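Local coordinates for possible galactose mutarotase (PDB 4RNL), which is of unproven function but probably interconverts the alpha and beta anomers of galactose or a related aldose, the reaction of a mutarotase, at residues R24-S29 with G33-V38; Q46-P51 with Y338-R343; S76-L81 with D285-T290; W124-R127 with G132-L135; H136-D141 with P147-V152. All blocks are in the same frame, centred on the assembly; numbering follows the deposited sequence.

How the interactions relate
Three of the five contacts, interactions 1, 4 and 5, are antiparallel hairpins held mainly by backbone bonds, and they differ in how their side chains supplement that ladder: charges and water in 1, an arginine-glutamine pair in 4, a histidine-aspartate bond in 5. Interactions 4 and 5 share strand 132-139 and meet at Trp-124. Trp-25 of interaction 1 packs on interaction 4, while Arg-35 and Arg-24 bond to the 46-51 strand of interaction 2. Interaction 2 joins two sheets face to face with apolar groups and one water. Interaction 3 is the buried one and the least regular, two loops linked by one side-chain hydrogen bond; the other four are partly buried, with exposed residues in 2, 4 and 5.

Interaction 1 of 5, residues R24-S29 with G33-V38; sequences RWTLES and GLRVRV
Ser-29 and Leu-34 illustrate how a side chain can continue a backbone ladder where the strands end. The N-H of Leu-34 points at Ser-29 OG, 2.9 Å away and nearly straight at 173°, while Ser-29 N gives its own hydrogen to Leu-34 O. A chi1 of 58° sets OG between the backbone N and the carbonyl carbon, within range of Leu-34 N, and the same hydroxyl also bonds to Ala-160 O. Farther along, Leu-27 pairs with Val-36 and Trp-25 with Val-38 through bonds in both directions, Trp-25 N to Val-38 O being 2.7 Å long. The intervening backbones turn outward, Thr-26 to Ser-9 and Arg-35 to Glu-49.

The face bearing Thr-26, Glu-28, Arg-35 and Arg-37 is polar. Glu-28 OE1 lies 3.9 Å from Arg-35 NH1, a long salt bridge in which the oxygen stands well out of the guanidinium plane and no N-H is aimed at it. A water makes good the connection, accepting from Arg-35 NH1 at 3.1 Å and donating to Glu-28 OE1 at 2.8 Å. Stronger partners lie beyond: Glu-28 OE2 takes Gly-30 N and Arg-57, and Arg-35 NE has a salt bridge to Glu-49. Arg-24 lays one face of its guanidinium over Arg-37 CD, which is 3.6 Å from Arg-24 NH1; that nitrogen is satisfied by Gln-46 OE1. On the other face Leu-27 packs on Leu-158 of the facing sheet, while Val-36 touches Val-45 on the next strand of its own sheet. This is an antiparallel beta hairpin within the five-stranded sheet that forms one layer of a mutarotase-type beta sandwich.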
# COMPACT_ATOMS: atom_id res chain seq x y z
N ARG A 24 4.34 2.20 18.54
CA ARG A 24 3.28 1.40 17.91
C ARG A 24 1.92 1.87 18.40
O ARG A 24 1.66 1.93 19.60
CB ARG A 24 3.46 -0.10 18.20
CG ARG A 24 2.39 -0.96 17.53
CD ARG A 24 2.74 -2.44 17.52
NE ARG A 24 2.78 -3.01 18.86
CZ ARG A 24 2.91 -4.31 19.12
NH1 ARG A 24 3.02 -5.17 18.12
NH2 ARG A 24 2.93 -4.75 20.38
N TRP A 25 1.04 2.22 17.46
CA TRP A 25 -0.31 2.67 17.81
C TRP A 25 -1.28 1.53 17.57
O TRP A 25 -1.24 0.88 16.52
CB TRP A 25 -0.69 3.87 16.95
CG TRP A 25 0.05 5.12 17.34
CD1 TRP A 25 1.35 5.44 17.06
CD2 TRP A 25 -0.48 6.23 18.09
NE1 TRP A 25 1.66 6.68 17.58
CE2 TRP A 25 0.56 7.17 18.22
CE3 TRP A 25 -1.72 6.50 18.67
CZ2 TRP A 25 0.39 8.38 18.92
CZ3 TRP A 25 -1.89 7.70 19.35
CH2 TRP A 25 -0.84 8.62 19.46
N THR A 26 -2.14 1.27 18.54
CA THR A 26 -3.11 0.19 18.43
C THR A 26 -4.51 0.76 18.32
O THR A 26 -4.94 1.55 19.17
CB THR A 26 -3.06 -0.76 19.64
OG1 THR A 26 -1.77 -1.37 19.71
CG2 THR A 26 -4.11 -1.85 19.50
N LEU A 27 -5.21 0.38 17.25
CA LEU A 27 -6.60 0.77 17.04
C LEU A 27 -7.44 -0.48 17.25
O LEU A 27 -7.20 -1.50 16.59
CB LEU A 27 -6.79 1.30 15.61
CG LEU A 27 -6.34 2.72 15.26
CD1 LEU A 27 -4.93 3.04 15.71
CD2 LEU A 27 -6.46 2.97 13.77
N GLU A 28 -8.40 -0.42 18.16
CA GLU A 28 -9.18 -1.60 18.52
C GLU A 28 -10.68 -1.28 18.51
O GLU A 28 -11.12 -0.39 19.23
CB GLU A 28 -8.78 -2.09 19.92
CG GLU A 28 -9.74 -3.09 20.53
CD GLU A 28 -9.61 -4.46 19.92
OE1 GLU A 28 -8.62 -5.16 20.23
OE2 GLU A 28 -10.49 -4.86 19.13
N SER A 29 -11.46 -2.01 17.71
CA SER A 29 -12.90 -1.80 17.67
C SER A 29 -13.71 -2.99 18.18
O SER A 29 -14.92 -3.08 17.93
CB SER A 29 -13.39 -1.36 16.28
OG SER A 29 -13.05 -2.30 15.26
N GLY A 33 -15.13 -6.32 15.50
CA GLY A 33 -14.45 -5.36 14.65
C GLY A 33 -13.03 -5.80 14.33
O GLY A 33 -12.77 -6.97 14.06
N LEU A 34 -12.11 -4.84 14.37
CA LEU A 34 -10.73 -5.11 14.00
C LEU A 34 -9.79 -4.69 15.10
O LEU A 34 -10.13 -3.88 15.96
CB LEU A 34 -10.36 -4.29 12.76
CG LEU A 34 -11.13 -4.43 11.46
CD1 LEU A 34 -10.40 -3.64 10.39
CD2 LEU A 34 -11.25 -5.88 11.07
N ARG A 35 -8.58 -5.24 15.04
CA ARG A 35 -7.45 -4.62 15.73
C ARG A 35 -6.41 -4.36 14.64
O ARG A 35 -6.07 -5.25 13.85
CB ARG A 35 -6.88 -5.51 16.84
CG ARG A 35 -5.70 -4.85 17.57
CD ARG A 35 -5.38 -5.49 18.91
NE ARG A 35 -5.11 -6.92 18.78
CZ ARG A 35 -5.19 -7.78 19.79
NH1 ARG A 35 -5.53 -7.35 21.00
NH2 ARG A 35 -4.93 -9.07 19.59
N VAL A 36 -5.97 -3.11 14.58
CA VAL A 36 -4.95 -2.70 13.62
C VAL A 36 -3.84 -2.03 14.40
O VAL A 36 -4.10 -1.21 15.28
CB VAL A 36 -5.53 -1.70 12.59
CG1 VAL A 36 -4.43 -1.18 11.67
CG2 VAL A 36 -6.65 -2.37 11.77
N ARG A 37 -2.60 -2.40 14.11
CA ARG A 37 -1.47 -1.73 14.76
C ARG A 37 -0.62 -1.03 13.70
O ARG A 37 -0.34 -1.61 12.65
CB ARG A 37 -0.62 -2.74 15.54
CG ARG A 37 -1.39 -3.47 16.63
CD ARG A 37 -0.46 -4.33 17.47
NE ARG A 37 -1.19 -5.07 18.50
CZ ARG A 37 -1.39 -6.38 18.47
NH1 ARG A 37 -0.91 -7.11 17.47
NH2 ARG A 37 -2.08 -6.97 19.44
N VAL A 38 -0.23 0.21 13.99
CA VAL A 38 0.47 1.07 13.05
C VAL A 38 1.75 1.60 13.69
O VAL A 38 1.73 2.06 14.85
CB VAL A 38 -0.40 2.26 12.61
CG1 VAL A 38 0.35 3.15 11.63
CG2 VAL A 38 -1.71 1.78 11.97
O HOH W 1 -0.94 -3.86 20.61
O HOH W 2 -6.61 -4.69 22.09

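Interaction 2 of 5, residues Q46-P51 with Y338-R343; sequences QTVEAP and YAFSVR
Phe-340 meets Val-48 and Ala-50 where two sheets of the beta sandwich lie one upon the other: strand 46-51 belongs to the five-stranded sheet and strand 338-342 to the nine-stranded one. The short strand segments approach to 7.5 Å and run at 31° to each other, the spacing of stacked layers rather than of bonded neighbours, and side chains fill the interval.

The aromatic side chain can be followed outward. Its CB stands 4.3 Å from Ala-50 CB. With chi1 at -66°, CG lies anti to the carbonyl carbon, and the ring is carried past the alanine toward Val-48; Phe-340 CD2 is also 4.3 Å from Ala-50 CB. On the other flank CD1 turns to Leu-34. Beyond these atoms CE1 comes within 4.1 Å of Val-48 CG1, and CZ, the tip, closes to 3.9 Å from that same methyl. Leu-60 and Leu-270 complete the apolar surroundings of the ring.

Polar links flank this apolar meeting. Ala-50 O accepts a hydrogen bond from Arg-268 of strand 268-274, a second tie between the layers. Toward the chain end, Val-342 CG1 rests 3.4 Å from Pro-51 O. That carbonyl oxygen is also reached by a water, which donates one hydrogen to Pro-51 O at 2.8 Å and the other to Ser-341 O at 2.9 Å.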
# COMPACT_ATOMS: atom_id res chain seq x y z
N GLN A 46 1.49 -2.91 10.93
CA GLN A 46 2.19 -4.09 11.42
C GLN A 46 1.27 -5.30 11.50
O GLN A 46 1.67 -6.42 11.15
CB GLN A 46 2.79 -3.83 12.80
CG GLN A 46 3.77 -4.91 13.22
CD GLN A 46 3.50 -5.41 14.61
OE1 GLN A 46 2.71 -4.82 15.34
NE2 GLN A 46 4.14 -6.51 14.97
N THR A 47 0.05 -5.09 11.99
CA THR A 47 -0.92 -6.18 12.06
C THR A 47 -2.34 -5.72 11.77
O THR A 47 -2.72 -4.57 12.03
CB THR A 47 -0.90 -6.90 13.43
OG1 THR A 47 -0.99 -5.93 14.48
CG2 THR A 47 0.36 -7.75 13.63
N VAL A 48 -3.13 -6.64 11.22
CA VAL A 48 -4.55 -6.45 10.97
C VAL A 48 -5.24 -7.74 11.43
O VAL A 48 -4.92 -8.82 10.93
CB VAL A 48 -4.84 -6.23 9.47
CG1 VAL A 48 -6.34 -6.21 9.22
CG2 VAL A 48 -4.21 -4.92 8.98
N GLU A 49 -6.16 -7.63 12.38
CA GLU A 49 -6.86 -8.79 12.90
C GLU A 49 -8.36 -8.64 12.70
O GLU A 49 -8.92 -7.58 13.00
CB GLU A 49 -6.55 -8.98 14.39
CG GLU A 49 -5.10 -9.39 14.64
CD GLU A 49 -4.67 -9.18 16.07
OE1 GLU A 49 -4.67 -10.15 16.84
OE2 GLU A 49 -4.32 -8.02 16.42
N ALA A 50 -9.01 -9.70 12.22
CA ALA A 50 -10.42 -9.67 11.84
C ALA A 50 -11.02 -11.05 12.08
O ALA A 50 -10.32 -12.06 11.97
CB ALA A 50 -10.55 -9.29 10.36
N PRO A 51 -12.33 -11.10 12.38
CA PRO A 51 -12.96 -12.40 12.66
C PRO A 51 -13.25 -13.22 11.41
O PRO A 51 -13.51 -12.65 10.34
CB PRO A 51 -14.28 -12.00 13.34
CG PRO A 51 -14.60 -10.66 12.78
CD PRO A 51 -13.27 -9.97 12.56
N TYR A 338 -10.36 -0.24 3.72
CA TYR A 338 -10.33 -1.69 3.75
C TYR A 338 -11.48 -2.14 4.63
O TYR A 338 -11.40 -2.02 5.85
CB TYR A 338 -9.02 -2.18 4.38
CG TYR A 338 -7.76 -1.82 3.62
CD1 TYR A 338 -7.25 -0.52 3.65
CD2 TYR A 338 -7.06 -2.79 2.92
CE1 TYR A 338 -6.08 -0.20 2.97
CE2 TYR A 338 -5.89 -2.48 2.24
CZ TYR A 338 -5.41 -1.19 2.27
OH TYR A 338 -4.25 -0.89 1.59
N ALA A 339 -12.55 -2.65 4.03
CA ALA A 339 -13.73 -3.05 4.79
C ALA A 339 -13.81 -4.57 4.89
O ALA A 339 -13.98 -5.26 3.88
CB ALA A 339 -15.01 -2.49 4.16
N PHE A 340 -13.68 -5.09 6.11
CA PHE A 340 -13.69 -6.54 6.32
C PHE A 340 -15.06 -7.02 6.74
O PHE A 340 -15.80 -6.33 7.44
CB PHE A 340 -12.64 -6.93 7.38
CG PHE A 340 -11.22 -6.68 6.95
CD1 PHE A 340 -10.64 -5.43 7.10
CD2 PHE A 340 -10.47 -7.69 6.36
CE1 PHE A 340 -9.33 -5.19 6.68
CE2 PHE A 340 -9.17 -7.47 5.94
CZ PHE A 340 -8.60 -6.21 6.09
N SER A 341 -15.41 -8.23 6.31
CA SER A 341 -16.68 -8.86 6.66
C SER A 341 -16.49 -10.35 6.50
O SER A 341 -15.37 -10.82 6.31
CB SER A 341 -17.80 -8.36 5.75
OG SER A 341 -17.52 -8.68 4.39
N VAL A 342 -17.59 -11.10 6.53
CA VAL A 342 -17.51 -12.54 6.30
C VAL A 342 -18.62 -12.98 5.37
O VAL A 342 -19.63 -12.28 5.23
CB VAL A 342 -17.59 -13.37 7.61
CG1 VAL A 342 -16.40 -13.06 8.51
CG2 VAL A 342 -18.90 -13.11 8.33
N ARG A 343 -18.43 -14.14 4.73
CA ARG A 343 -19.48 -14.79 3.95
C ARG A 343 -19.63 -16.23 4.40
O ARG A 343 -18.69 -16.84 4.93
CB ARG A 343 -19.12 -14.82 2.46
CG ARG A 343 -18.74 -13.50 1.84
CD ARG A 343 -18.60 -13.68 0.33
NE ARG A 343 -17.85 -12.60 -0.29
CZ ARG A 343 -17.25 -12.69 -1.47
NH1 ARG A 343 -17.31 -13.82 -2.15
NH2 ARG A 343 -16.58 -11.65 -1.96
OXT ARG A 343 -20.70 -16.83 4.23
O HOH W 3 -13.55 -10.52 8.57

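Interaction 3 of 5, residues S76-L81 with D285-T290; sequences SYFGAL and DHLDGT
The imidazole of His-286 meets Ser-76 OG at its edge, with the hydroxyl only 4° out of the ring plane, while Leu-287 CG stands 3.9 Å above one face, offset toward the rim. The second flat group, the Phe-78 ring, carries Ser-76 CB over its centre, 3.5 Å above the plane. Ser-76 thus offers its carbon to one ring and its oxygen to the other. Tyr-184 meets Phe-78 edge to face, and Phe-64 adds a further aromatic neighbour.

His-286 NE2 donates to Ser-76 OG at 2.8 Å. The other ring nitrogen, ND1, is hydrogen-bonded to Tyr-282 OH; gripped at both nitrogens, the imidazole has little freedom to rotate about its CB-CG bond. A chi1 of 74° swings the ring between the backbone N and the carbonyl carbon, from where it reaches across to the serine. Leu-287 follows from the same loop: its CD2 methyl sits 3.8 Å from Ser-76 OG and 3.9 Å from Phe-78 CZ, the leucine and the phenylalanine reaching toward each other from their separate loops.

Each loop is shaped by its own turn. Residues Tyr-77 to Ala-80 make a type II beta turn, closed by Ala-80 N to Tyr-77 O at 3.2 Å, with Gly-79 at the positive phi that such a turn favours. In the other loop Asp-288 OD1 receives Thr-290 OG1 on its syn lone pair and, from above the carboxylate plane, Thr-290 N: an Asx turn. A bound phosphate, probably from the crystallisation liquor, lies about 4 Å from the Ser-76 side chain, consistent with a pocket bordered by loops, as in the sugar-binding clefts of mutarotases.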
# COMPACT_ATOMS: atom_id res chain seq x y z
N SER A 76 10.70 -5.93 1.24
CA SER A 76 9.36 -6.45 0.95
C SER A 76 8.31 -5.37 1.05
O SER A 76 7.17 -5.56 0.60
CB SER A 76 8.98 -7.56 1.94
OG SER A 76 9.76 -8.73 1.73
N TYR A 77 8.68 -4.25 1.67
CA TYR A 77 7.75 -3.17 1.96
C TYR A 77 6.51 -3.62 2.74
O TYR A 77 5.42 -3.08 2.53
CB TYR A 77 7.33 -2.45 0.67
CG TYR A 77 8.49 -1.76 -0.01
CD1 TYR A 77 9.33 -2.45 -0.87
CD2 TYR A 77 8.77 -0.42 0.25
CE1 TYR A 77 10.41 -1.82 -1.49
CE2 TYR A 77 9.85 0.22 -0.35
CZ TYR A 77 10.67 -0.49 -1.21
OH TYR A 77 11.74 0.14 -1.82
N PHE A 78 6.66 -4.60 3.63
CA PHE A 78 5.52 -5.08 4.41
C PHE A 78 4.81 -3.93 5.11
O PHE A 78 5.45 -3.14 5.80
CB PHE A 78 5.97 -6.10 5.46
CG PHE A 78 6.30 -7.46 4.89
CD1 PHE A 78 5.69 -7.91 3.73
CD2 PHE A 78 7.21 -8.28 5.54
CE1 PHE A 78 5.99 -9.18 3.22
CE2 PHE A 78 7.52 -9.54 5.04
CZ PHE A 78 6.91 -9.99 3.88
N GLY A 79 3.50 -3.82 4.91
CA GLY A 79 2.64 -2.85 5.57
C GLY A 79 2.89 -1.37 5.33
O GLY A 79 2.25 -0.52 5.95
N ALA A 80 3.77 -1.05 4.38
CA ALA A 80 4.40 0.26 4.39
C ALA A 80 3.63 1.39 3.71
O ALA A 80 3.02 1.20 2.66
CB ALA A 80 5.80 0.16 3.79
N LEU A 81 3.70 2.57 4.34
CA LEU A 81 3.35 3.82 3.68
C LEU A 81 4.46 4.07 2.65
O LEU A 81 5.63 4.19 3.01
CB LEU A 81 3.34 4.94 4.72
CG LEU A 81 2.79 6.35 4.46
CD1 LEU A 81 2.88 7.18 5.73
CD2 LEU A 81 3.51 7.05 3.36
N ASP A 285 6.00 -12.83 -5.04
CA ASP A 285 6.76 -13.96 -5.53
C ASP A 285 8.23 -13.94 -5.12
O ASP A 285 8.93 -14.95 -5.25
CB ASP A 285 6.58 -14.10 -7.04
CG ASP A 285 5.12 -14.20 -7.42
OD1 ASP A 285 4.59 -15.33 -7.42
OD2 ASP A 285 4.51 -13.13 -7.66
N HIS A 286 8.70 -12.82 -4.60
CA HIS A 286 10.10 -12.73 -4.16
C HIS A 286 10.33 -13.48 -2.85
O HIS A 286 11.46 -13.81 -2.51
CB HIS A 286 10.51 -11.27 -4.00
CG HIS A 286 9.92 -10.61 -2.79
ND1 HIS A 286 8.64 -10.09 -2.76
CD2 HIS A 286 10.45 -10.38 -1.56
CE1 HIS A 286 8.40 -9.58 -1.57
NE2 HIS A 286 9.48 -9.74 -0.82
N LEU A 287 9.26 -13.73 -2.10
CA LEU A 287 9.37 -14.43 -0.82
C LEU A 287 9.89 -15.87 -1.01
O LEU A 287 9.45 -16.59 -1.91
CB LEU A 287 8.03 -14.41 -0.08
CG LEU A 287 7.61 -12.98 0.32
CD1 LEU A 287 6.24 -12.96 0.98
CD2 LEU A 287 8.63 -12.35 1.24
N ASP A 288 10.83 -16.28 -0.16
CA ASP A 288 11.56 -17.52 -0.41
C ASP A 288 11.69 -18.44 0.80
O ASP A 288 12.51 -19.36 0.81
CB ASP A 288 12.94 -17.20 -1.01
CG ASP A 288 13.87 -16.49 -0.03
OD1 ASP A 288 13.45 -16.17 1.11
OD2 ASP A 288 15.04 -16.26 -0.40
N GLY A 289 10.87 -18.21 1.82
CA GLY A 289 10.85 -19.08 2.98
C GLY A 289 11.93 -18.81 4.01
O GLY A 289 12.13 -19.61 4.92
N THR A 290 12.61 -17.67 3.90
CA THR A 290 13.69 -17.34 4.83
C THR A 290 13.30 -16.38 5.96
O THR A 290 13.97 -16.31 6.99
CB THR A 290 14.90 -16.75 4.10
OG1 THR A 290 14.50 -15.59 3.35
CG2 THR A 290 15.50 -17.78 3.14

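Interaction 4 of 5, residues W124-R127 with G132-L135; sequences WDAR and GVQL
Arg-127 and Gln-134 run side by side and point the same way, yet their flat ends are turned 86° apart, almost perpendicular. The direct bond is weak: Arg-127 NH2 reaches Gln-134 OE1 at 2.9 Å with an N-H...O angle of 123°. A water adds a second link, lying in the guanidinium plane to accept from Arg-127 NE at 3.0 Å and donating to Gln-134 OE1 at 2.6 Å. The amide is anchored from its other end by Gln-134 NE2, which bonds to Thr-155 OG1. Gln-134 CG stands anti to the backbone N (chi1 179°), and the chain extends from there to bring OE1 alongside the arginine. A valine here would probably leave Arg-127 NH2 and the bridging water without their shared acceptor, and Thr-155 without its amide partner.

Beneath these groups the backbones of Arg-127 and Gln-134 form a hydrogen-bonded antiparallel pair, Gln-134 N giving to Arg-127 O at 2.9 Å. The opposite face of the hairpin is apolar. Trp-124 and Leu-135 cross at about a right angle, with Trp-124 CB and Leu-135 CB 3.9 Å apart and the indole CE3 close to the leucine backbone. Ala-126 CB touches Leu-135 CD2, at 3.5 Å, and Val-133 CG2, at 3.9 Å.

Strand 125-129 is an outermost strand of the nine-stranded sheet, and 132-139 lies next to it, with 150-159 on its other side. Trp-25, from strand 21-28 of the five-stranded sheet, packs on Ala-126 and Val-133.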
# COMPACT_ATOMS: atom_id res chain seq x y z
N TRP A 124 7.86 8.94 11.23
CA TRP A 124 6.84 9.98 11.16
C TRP A 124 6.41 10.46 12.55
O TRP A 124 6.40 9.68 13.51
CB TRP A 124 5.62 9.44 10.40
CG TRP A 124 5.92 9.14 8.96
CD1 TRP A 124 6.76 8.19 8.46
CD2 TRP A 124 5.37 9.82 7.82
NE1 TRP A 124 6.77 8.24 7.08
CE2 TRP A 124 5.93 9.23 6.67
CE3 TRP A 124 4.46 10.87 7.67
CZ2 TRP A 124 5.61 9.66 5.38
CZ3 TRP A 124 4.14 11.29 6.39
CH2 TRP A 124 4.71 10.69 5.26
N ASP A 125 6.08 11.75 12.66
CA ASP A 125 5.46 12.28 13.88
C ASP A 125 4.05 11.74 13.94
O ASP A 125 3.40 11.59 12.92
CB ASP A 125 5.39 13.81 13.84
CG ASP A 125 6.75 14.47 13.96
OD1 ASP A 125 7.69 13.82 14.45
OD2 ASP A 125 6.86 15.66 13.58
N ALA A 126 3.57 11.43 15.14
CA ALA A 126 2.23 10.87 15.27
C ALA A 126 1.43 11.62 16.32
O ALA A 126 1.97 12.06 17.34
CB ALA A 126 2.31 9.38 15.63
N ARG A 127 0.12 11.73 16.10
CA ARG A 127 -0.77 12.20 17.16
C ARG A 127 -2.13 11.53 17.08
O ARG A 127 -2.58 11.15 15.99
CB ARG A 127 -0.92 13.72 17.13
CG ARG A 127 -1.63 14.23 15.90
CD ARG A 127 -1.82 15.74 15.97
NE ARG A 127 -2.49 16.25 14.77
CZ ARG A 127 -3.79 16.52 14.69
NH1 ARG A 127 -4.57 16.36 15.75
NH2 ARG A 127 -4.31 16.97 13.55
N GLY A 132 -8.40 7.06 15.60
CA GLY A 132 -7.09 6.58 15.18
C GLY A 132 -5.87 7.47 15.40
O GLY A 132 -5.74 8.16 16.41
N VAL A 133 -4.96 7.42 14.43
CA VAL A 133 -3.70 8.13 14.53
C VAL A 133 -3.38 8.85 13.21
O VAL A 133 -3.63 8.32 12.11
CB VAL A 133 -2.55 7.17 14.94
CG1 VAL A 133 -2.42 6.00 13.93
CG2 VAL A 133 -1.23 7.92 15.07
N GLN A 134 -2.86 10.07 13.32
CA GLN A 134 -2.41 10.82 12.16
C GLN A 134 -0.89 10.94 12.17
O GLN A 134 -0.31 11.41 13.14
CB GLN A 134 -3.05 12.22 12.16
CG GLN A 134 -2.64 13.12 10.99
CD GLN A 134 -3.43 14.42 10.97
OE1 GLN A 134 -2.98 15.44 11.49
NE2 GLN A 134 -4.63 14.38 10.39
N LEU A 135 -0.26 10.48 11.08
CA LEU A 135 1.18 10.62 10.90
C LEU A 135 1.47 11.87 10.08
O LEU A 135 0.74 12.20 9.15
CB LEU A 135 1.76 9.40 10.19
CG LEU A 135 1.48 8.08 10.91
CD1 LEU A 135 2.25 6.96 10.25
CD2 LEU A 135 1.86 8.18 12.37
O HOH W 4 -0.64 15.90 12.46

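Interaction 5 of 5, residues H136-D141 with P147-V152; sequences HRVSPD and PGALDV
His-136 NE2 makes a short bond to Asp-151 OD1, 2.6 Å, and that oxygen lies in the plane of the imidazole, at its edge. The carboxylate answers with the syn lone pair of OD1, although its plane is turned 42° from the imidazole and the N-H...O angle is 146°. His-136 CG lies anti to the backbone N, chi1 174°, and this directs the ring over toward the neighbouring strand, where its CD2 comes 3.1 Å from Val-152 O. That oxygen is chiefly engaged by Arg-137 N, at 3.0 Å. A leucine in place of the histidine would probably leave Asp-151 OD1 without its principal donor, with only a long, weak ion pair to Arg-153.

Val-138 adds CG2 against Asp-151 OD1 at 3.8 Å. Backbone bonds run in both directions between Arg-137 and Val-152 and between Ser-139 and Leu-150. On the face of Arg-137 and Ser-139, Glu-143 ties the two together, by a salt bridge to the arginine and a hydrogen bond to Ser-139 OG; Arg-84 also reaches that hydroxyl.

Beyond the regular strands Asp-141 OD1 accepts Gly-148 N at 2.7 Å, met on its anti side and out of the carboxylate plane. This bond continues the pairing past Ser-139 and Leu-150, the last strand pair of the antiparallel beta hairpin that strands 132-139 and 150-159 form in the nine-stranded sheet.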
# COMPACT_ATOMS: atom_id res chain seq x y z
N HIS A 136 2.55 12.57 10.43
CA HIS A 136 2.89 13.81 9.75
C HIS A 136 4.39 13.91 9.55
O HIS A 136 5.15 13.66 10.48
CB HIS A 136 2.42 15.01 10.57
CG HIS A 136 2.85 16.34 10.01
ND1 HIS A 136 3.40 17.33 10.79
CD2 HIS A 136 2.80 16.83 8.75
CE1 HIS A 136 3.68 18.38 10.04
NE2 HIS A 136 3.32 18.10 8.79
N ARG A 137 4.82 14.28 8.35
CA ARG A 137 6.24 14.50 8.10
C ARG A 137 6.42 15.37 6.87
O ARG A 137 5.74 15.17 5.86
CB ARG A 137 6.97 13.17 7.87
CG ARG A 137 8.47 13.30 7.64
CD ARG A 137 9.09 11.95 7.31
NE ARG A 137 10.53 12.04 7.09
CZ ARG A 137 11.09 12.24 5.89
NH1 ARG A 137 10.32 12.37 4.81
NH2 ARG A 137 12.41 12.31 5.79
N VAL A 138 7.31 16.35 6.95
CA VAL A 138 7.67 17.12 5.77
C VAL A 138 8.87 16.46 5.10
O VAL A 138 9.90 16.24 5.74
CB VAL A 138 8.05 18.55 6.13
CG1 VAL A 138 8.45 19.31 4.87
CG2 VAL A 138 6.91 19.24 6.85
N SER A 139 8.72 16.13 3.82
CA SER A 139 9.83 15.61 3.02
C SER A 139 10.47 16.82 2.35
O SER A 139 9.84 17.48 1.51
CB SER A 139 9.29 14.64 1.97
OG SER A 139 10.27 14.31 1.00
N PRO A 140 11.71 17.15 2.74
CA PRO A 140 12.26 18.43 2.26
C PRO A 140 12.57 18.44 0.77
O PRO A 140 12.67 17.37 0.15
CB PRO A 140 13.54 18.60 3.08
CG PRO A 140 13.87 17.24 3.59
CD PRO A 140 12.58 16.51 3.74
N ASP A 141 12.67 19.64 0.21
CA ASP A 141 13.08 19.86 -1.17
C ASP A 141 14.35 19.06 -1.46
O ASP A 141 15.33 19.18 -0.73
CB ASP A 141 13.32 21.35 -1.38
CG ASP A 141 13.79 21.70 -2.79
OD1 ASP A 141 13.35 21.07 -3.77
OD2 ASP A 141 14.60 22.64 -2.91
N PRO A 147 11.83 17.31 -6.24
CA PRO A 147 11.86 18.74 -5.93
C PRO A 147 10.69 19.16 -5.04
O PRO A 147 9.63 18.53 -5.05
CB PRO A 147 11.75 19.38 -7.32
CG PRO A 147 10.91 18.41 -8.10
CD PRO A 147 11.26 17.03 -7.57
N GLY A 148 10.88 20.21 -4.26
CA GLY A 148 9.81 20.74 -3.43
C GLY A 148 9.72 20.10 -2.07
O GLY A 148 9.88 18.88 -1.93
N ALA A 149 9.48 20.91 -1.05
CA ALA A 149 9.19 20.38 0.28
C ALA A 149 7.73 19.93 0.30
O ALA A 149 6.82 20.73 0.05
CB ALA A 149 9.43 21.45 1.34
N LEU A 150 7.52 18.65 0.60
CA LEU A 150 6.17 18.08 0.59
C LEU A 150 5.69 17.84 2.02
O LEU A 150 6.26 17.02 2.74
CB LEU A 150 6.15 16.77 -0.20
CG LEU A 150 4.77 16.17 -0.47
CD1 LEU A 150 4.00 17.00 -1.50
CD2 LEU A 150 4.87 14.71 -0.93
N ASP A 151 4.66 18.58 2.42
CA ASP A 151 4.07 18.48 3.76
C ASP A 151 3.00 17.40 3.72
O ASP A 151 1.94 17.59 3.12
CB ASP A 151 3.45 19.83 4.13
CG ASP A 151 3.09 19.93 5.61
OD1 ASP A 151 3.18 18.91 6.32
OD2 ASP A 151 2.71 21.02 6.06
N VAL A 152 3.26 16.25 4.36
CA VAL A 152 2.40 15.08 4.20
C VAL A 152 1.74 14.67 5.50
O VAL A 152 2.39 14.62 6.55
CB VAL A 152 3.21 13.85 3.69
CG1 VAL A 152 2.28 12.64 3.47
CG2 VAL A 152 3.96 14.19 2.42